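Local atomic coordinates of cellulosomal scaffoldin (Bacteroides cellulosolvens, PDB entry 2XBT), a protein that probably binds cellulose through this family 3b carbohydrate-binding module, one part of a much longer scaffoldin of the bacterial cellulosome. Residues Thr52-Asp55 against Asp56-Leu59; Asn124-Gln127 against Ser128-Tyr131. All blocks are in the same frame, centred on the assembly; numbering follows the deposited sequence.

Interaction 1 of 2, residues Thr52-Asp55 against Asp56-Leu59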
ATOM      1  N   THR A  52     -13.309  -3.684  -2.864  1.00 20.68           N
ATOM      2  CA  THR A  52     -14.482  -4.165  -3.567  1.00 23.37           C
ATOM      3  C   THR A  52     -15.064  -3.024  -4.360  1.00 27.06           C
ATOM      4  O   THR A  52     -15.289  -1.931  -3.829  1.00 25.85           O
ATOM      5  CB  THR A  52     -15.561  -4.658  -2.598  1.00 25.16           C
ATOM      6  OG1 THR A  52     -15.104  -5.835  -1.930  1.00 26.04           O
ATOM      7  CG2 THR A  52     -16.859  -4.962  -3.357  1.00 29.64           C
ATOM      8  N   SER A  53     -15.282  -3.263  -5.638  1.00 26.47           N
ATOM      9  CA  SER A  53     -15.803  -2.228  -6.503  1.00 31.82           C
ATOM     10  C   SER A  53     -17.314  -2.261  -6.537  1.00 43.33           C
ATOM     11  O   SER A  53     -17.920  -3.169  -7.107  1.00 43.12           O
ATOM     12  CB  SER A  53     -15.285  -2.365  -7.928  1.00 37.84           C
ATOM     13  OG  SER A  53     -15.835  -1.336  -8.733  1.00 38.18           O
ATOM     14  N   ASP A  54     -17.896  -1.263  -5.888  1.00 47.15           N
ATOM     15  CA  ASP A  54     -19.293  -0.920  -6.025  1.00 54.52           C
ATOM     16  C   ASP A  54     -19.889  -1.451  -7.330  1.00 56.34           C
ATOM     17  O   ASP A  54     -20.814  -2.271  -7.327  1.00 55.89           O
ATOM     18  CB  ASP A  54     -19.396   0.609  -5.997  1.00 54.82           C
ATOM     19  CG  ASP A  54     -18.205   1.289  -6.680  1.00 49.99           C
ATOM     20  OD1 ASP A  54     -18.132   1.279  -7.932  1.00 51.08           O
ATOM     21  OD2 ASP A  54     -17.339   1.833  -5.969  1.00 47.63           O
ATOM     22  N   ASP A  55     -19.329  -0.992  -8.447  1.00 50.90           N
ATOM     23  CA  ASP A  55     -19.979  -1.136  -9.737  1.00 54.40           C
ATOM     24  C   ASP A  55     -19.090  -0.617 -10.864  1.00 54.33           C
ATOM     25  O   ASP A  55     -19.584  -0.046 -11.839  1.00 52.65           O
ATOM     26  CB  ASP A  55     -21.262  -0.319  -9.716  1.00 59.26           C
ATOM     27  CG  ASP A  55     -21.045   1.065  -9.130  1.00 58.52           C
ATOM     28  OD1 ASP A  55     -20.441   1.913  -9.825  1.00 59.33           O
ATOM     29  OD2 ASP A  55     -21.459   1.296  -7.972  1.00 59.10           O
ATOM     30  N   ASP A  56     -17.781  -0.794 -10.719  1.00 46.21           N
ATOM     31  CA  ASP A  56     -16.836  -0.384 -11.752  1.00 46.98           C
ATOM     32  C   ASP A  56     -16.860   1.118 -12.079  1.00 47.65           C
ATOM     33  O   ASP A  56     -16.673   1.508 -13.231  1.00 43.77           O
ATOM     34  CB  ASP A  56     -17.044  -1.206 -13.029  1.00 50.41           C
ATOM     35  CG  ASP A  56     -16.250  -2.506 -13.028  1.00 57.54           C
ATOM     36  OD1 ASP A  56     -16.066  -3.104 -11.942  1.00 55.37           O
ATOM     37  OD2 ASP A  56     -15.807  -2.932 -14.118  1.00 59.97           O
ATOM     38  N   LYS A  57     -17.089   1.958 -11.071  1.00 43.89           N
ATOM     39  CA  LYS A  57     -16.938   3.396 -11.254  1.00 45.40           C
ATOM     40  C   LYS A  57     -15.457   3.717 -11.391  1.00 38.55           C
ATOM     41  O   LYS A  57     -14.626   3.047 -10.785  1.00 39.85           O
ATOM     42  CB  LYS A  57     -17.522   4.159 -10.071  1.00 49.02           C
ATOM     43  CG  LYS A  57     -18.984   4.513 -10.230  1.00 50.72           C
ATOM     44  CD  LYS A  57     -19.515   5.184  -8.983  1.00 48.36           C
ATOM     45  CE  LYS A  57     -20.977   5.566  -9.154  1.00 49.55           C
ATOM     46  NZ  LYS A  57     -21.512   6.285  -7.966  1.00 48.77           N
ATOM     47  N   ALA A  58     -15.131   4.740 -12.175  1.00 40.06           N
ATOM     48  CA  ALA A  58     -13.737   5.112 -12.404  1.00 39.00           C
ATOM     49  C   ALA A  58     -13.062   5.690 -11.156  1.00 38.18           C
ATOM     50  O   ALA A  58     -13.571   6.624 -10.528  1.00 36.36           O
ATOM     51  CB  ALA A  58     -13.624   6.093 -13.572  1.00 37.37           C
ATOM     52  N   LEU A  59     -11.903   5.135 -10.815  1.00 35.06           N
ATOM     53  CA  LEU A  59     -11.142   5.611  -9.674  1.00 32.98           C
ATOM     54  C   LEU A  59      -9.864   6.317 -10.107  1.00 29.17           C
ATOM     55  O   LEU A  59      -9.318   6.036 -11.174  1.00 32.15           O
ATOM     56  CB  LEU A  59     -10.804   4.454  -8.744  1.00 30.24           C
ATOM     57  CG  LEU A  59     -11.984   3.641  -8.214  1.00 31.24           C
ATOM     58  CD1 LEU A  59     -11.482   2.439  -7.422  1.00 27.88           C
ATOM     59  CD2 LEU A  59     -12.890   4.524  -7.359  1.00 30.07           C
TER
HETATM   60  O   HOH W   1     -14.715   1.042  -8.305  1.00 37.92           O
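Ser53 OG meets two partners at the heart of this tight turn. The backbone N of Asp56, three residues on, donates to Ser53 OG over 2.8 Å with an N-H...O angle of 142°, and a bound water sits 2.7 Å from the same OG. The hydroxyl is turned into the loop because OG stands opposite the backbone N (chi1 180°), beside the carbonyl carbon. That water also donates to Lys57 O at 3.2 Å, so it bridges the serine to the far limb of the turn. Next door, Asp54 OD1 hangs over the returning chain and takes a weak but straight bond from Lys57 N, 3.4 Å long at 166°. Asp56 adopts the left-handed helical conformation within the turn. On the outer side, Asp55 OD1 lies along the aliphatic stem of Lys57, 3.5 Å from CD; the lysine extends past it and spends its NZ on a salt bridge with Asp121. With an alanine in place of Ser53, Asp56 N would probably lose its acceptor and the water would keep only a weak tie to the first limb, through Asp54 OD1. Asp56 itself reaches Lys87 through a salt bridge. Side-chain oxygens receiving backbone N-H groups three residues ahead thus shape a solvent-facing connection between strands 45-51 and 59-66, which belong to different sheets of the CBM3 beta-sandwich.

Interaction 2 of 2, residues Asn124-Gln127 against Ser128-Tyr131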
ATOM      1  N   ASN A 124     -19.001   8.823  -2.419  1.00 34.89           N
ATOM      2  CA  ASN A 124     -18.178   8.349  -1.328  1.00 35.27           C
ATOM      3  C   ASN A 124     -17.926   6.862  -1.425  1.00 36.53           C
ATOM      4  O   ASN A 124     -18.523   6.162  -2.247  1.00 32.56           O
ATOM      5  CB  ASN A 124     -18.840   8.681   0.011  1.00 34.26           C
ATOM      6  CG  ASN A 124     -19.107  10.158   0.160  1.00 35.01           C
ATOM      7  OD1 ASN A 124     -18.224  10.975  -0.071  1.00 37.50           O
ATOM      8  ND2 ASN A 124     -20.334  10.512   0.510  1.00 28.72           N
ATOM      9  N   VAL A 125     -17.044   6.390  -0.556  1.00 32.92           N
ATOM     10  CA  VAL A 125     -16.650   5.005  -0.536  1.00 32.12           C
ATOM     11  C   VAL A 125     -17.140   4.359   0.748  1.00 33.05           C
ATOM     12  O   VAL A 125     -17.095   4.970   1.814  1.00 29.83           O
ATOM     13  CB  VAL A 125     -15.115   4.892  -0.614  1.00 34.22           C
ATOM     14  CG1 VAL A 125     -14.616   5.469  -1.923  1.00 30.25           C
ATOM     15  CG2 VAL A 125     -14.476   5.610   0.569  1.00 34.56           C
ATOM     16  N   ASP A 126     -17.634   3.133   0.642  1.00 32.24           N
ATOM     17  CA  ASP A 126     -17.923   2.328   1.818  1.00 33.85           C
ATOM     18  C   ASP A 126     -16.787   1.328   1.990  1.00 37.16           C
ATOM     19  O   ASP A 126     -16.727   0.304   1.304  1.00 35.99           O
ATOM     20  CB  ASP A 126     -19.250   1.585   1.661  1.00 37.24           C
ATOM     21  CG  ASP A 126     -19.477   0.557   2.759  1.00 38.72           C
ATOM     22  OD1 ASP A 126     -18.952   0.739   3.879  1.00 43.63           O
ATOM     23  OD2 ASP A 126     -20.184  -0.437   2.503  1.00 49.41           O
ATOM     24  N   GLN A 127     -15.884   1.626   2.910  1.00 32.67           N
ATOM     25  CA  GLN A 127     -14.682   0.828   3.052  1.00 28.87           C
ATOM     26  C   GLN A 127     -14.944  -0.388   3.917  1.00 31.79           C
ATOM     27  O   GLN A 127     -14.077  -1.243   4.061  1.00 27.15           O
ATOM     28  CB  GLN A 127     -13.586   1.680   3.669  1.00 29.91           C
ATOM     29  CG  GLN A 127     -13.462   3.038   3.017  1.00 28.73           C
ATOM     30  CD  GLN A 127     -12.215   3.765   3.457  1.00 27.86           C
ATOM     31  OE1 GLN A 127     -11.157   3.582   2.878  1.00 23.98           O
ATOM     32  NE2 GLN A 127     -12.329   4.574   4.497  1.00 27.47           N
ATOM     33  N   SER A 128     -16.144  -0.479   4.493  1.00 34.43           N
ATOM     34  CA  SER A 128     -16.457  -1.627   5.344  1.00 35.24           C
ATOM     35  C   SER A 128     -16.395  -2.884   4.502  1.00 32.27           C
ATOM     36  O   SER A 128     -16.185  -3.972   5.028  1.00 30.76           O
ATOM     37  CB  SER A 128     -17.834  -1.500   6.008  1.00 37.03           C
ATOM     38  OG  SER A 128     -18.878  -1.644   5.061  1.00 37.78           O
ATOM     39  N   ASN A 129     -16.575  -2.721   3.194  1.00 25.72           N
ATOM     40  CA  ASN A 129     -16.479  -3.843   2.261  1.00 29.65           C
ATOM     41  C   ASN A 129     -15.124  -4.020   1.583  1.00 25.40           C
ATOM     42  O   ASN A 129     -14.999  -4.802   0.646  1.00 27.72           O
ATOM     43  CB  ASN A 129     -17.536  -3.719   1.171  1.00 31.80           C
ATOM     44  CG  ASN A 129     -18.868  -4.237   1.620  1.00 44.41           C
ATOM     45  OD1 ASN A 129     -18.957  -5.346   2.155  1.00 46.26           O
ATOM     46  ND2 ASN A 129     -19.915  -3.431   1.438  1.00 44.71           N
ATOM     47  N   ASP A 130     -14.115  -3.289   2.031  1.00 26.18           N
ATOM     48  CA  ASP A 130     -12.803  -3.417   1.402  1.00 23.09           C
ATOM     49  C   ASP A 130     -11.895  -4.253   2.281  1.00 19.49           C
ATOM     50  O   ASP A 130     -11.661  -3.915   3.443  1.00 20.50           O
ATOM     51  CB  ASP A 130     -12.169  -2.048   1.167  1.00 20.82           C
ATOM     52  CG  ASP A 130     -12.918  -1.225   0.155  1.00 24.15           C
ATOM     53  OD1 ASP A 130     -13.616  -1.799  -0.713  1.00 23.77           O
ATOM     54  OD2 ASP A 130     -12.790   0.008   0.211  1.00 23.03           O
ATOM     55  N   TYR A 131     -11.377  -5.341   1.714  1.00 19.12           N
ATOM     56  CA  TYR A 131     -10.477  -6.250   2.422  1.00 20.27           C
ATOM     57  C   TYR A 131      -9.349  -5.531   3.172  1.00 17.76           C
ATOM     58  O   TYR A 131      -9.051  -5.834   4.340  1.00 17.52           O
ATOM     59  CB  TYR A 131      -9.884  -7.238   1.404  1.00 18.98           C
ATOM     60  CG  TYR A 131      -8.912  -8.253   1.982  1.00 21.50           C
ATOM     61  CD1 TYR A 131      -9.362  -9.469   2.472  1.00 17.71           C
ATOM     62  CD2 TYR A 131      -7.553  -8.001   2.028  1.00 19.13           C
ATOM     63  CE1 TYR A 131      -8.496 -10.399   2.997  1.00 20.84           C
ATOM     64  CE2 TYR A 131      -6.676  -8.932   2.550  1.00 18.24           C
ATOM     65  CZ  TYR A 131      -7.159 -10.131   3.037  1.00 21.91           C
ATOM     66  OH  TYR A 131      -6.299 -11.056   3.572  1.00 21.55           O
TER
HETATM   67  O   HOH W   2     -16.119  -0.815  -1.260  1.00 34.23           O
HETATM   68  O   HOH W   3     -10.669   1.079   1.704  1.00 20.94           O
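Asp130 folds back over Gln127, and its side chain can be followed atom by atom. Asp130 CB sits 3.6 Å from Gln127 O, the carbonyl that also accepts the Asp130 backbone N at 2.9 Å. CG lies beside Gln127 CA, and there the carboxylate divides. Asp130 OD2 continues along the glutamine, 3.5 Å from Gln127 CA, and accepts a hydrogen bond from a water that also donates to Gln127 OE1. OD1 turns the other way, to the backbone N of Thr52, with a second water lying nearby, 2.7 Å from Asp130 OD1. The two side chains cross with their amide and carboxylate planes 80° apart. The glutamine's NE2 goes to Ala20 O. The bond from Asp130 N to Gln127 O closes a type I beta turn, and an Asx turn leads into it: Asp126 OD1 accepts Ser128 N at 3.1 Å from above the carboxylate plane. Ser128 OG gives Asp126 OD1 a second bond of 2.7 Å, on its syn side and only 20° out of plane. Asp126 CG lies opposite its own backbone N (chi1 170°), which carries the carboxylate forward over Ser128. One carboxylate therefore ties down the exposed start of the turn, while the other is buried yet supplied with donors at both oxygens, consistent with its remaining ionised inside the protein.

In the fold
From the N terminus, the chain runs up strand 45-51 and at once enters interaction 1, a local turn that leads into strand 59-66 and so carries the chain from one sheet of the sandwich to the other. Much later, after strand 110-119, the short strand 125-126 pairs with strand 22-34, and interaction 2 turns the chain off its end. The two contacts follow in series, neither nested nor crossed, yet their centres lie only 11 Å apart. Thr52 joins them by two probable hydrogen bonds: OG1 to Asn129 O, 2.8 Å, and N to Asp130 OD1, 2.9 Å. Together they tie the end of strand 45-51 to the turn that follows strand 125-126.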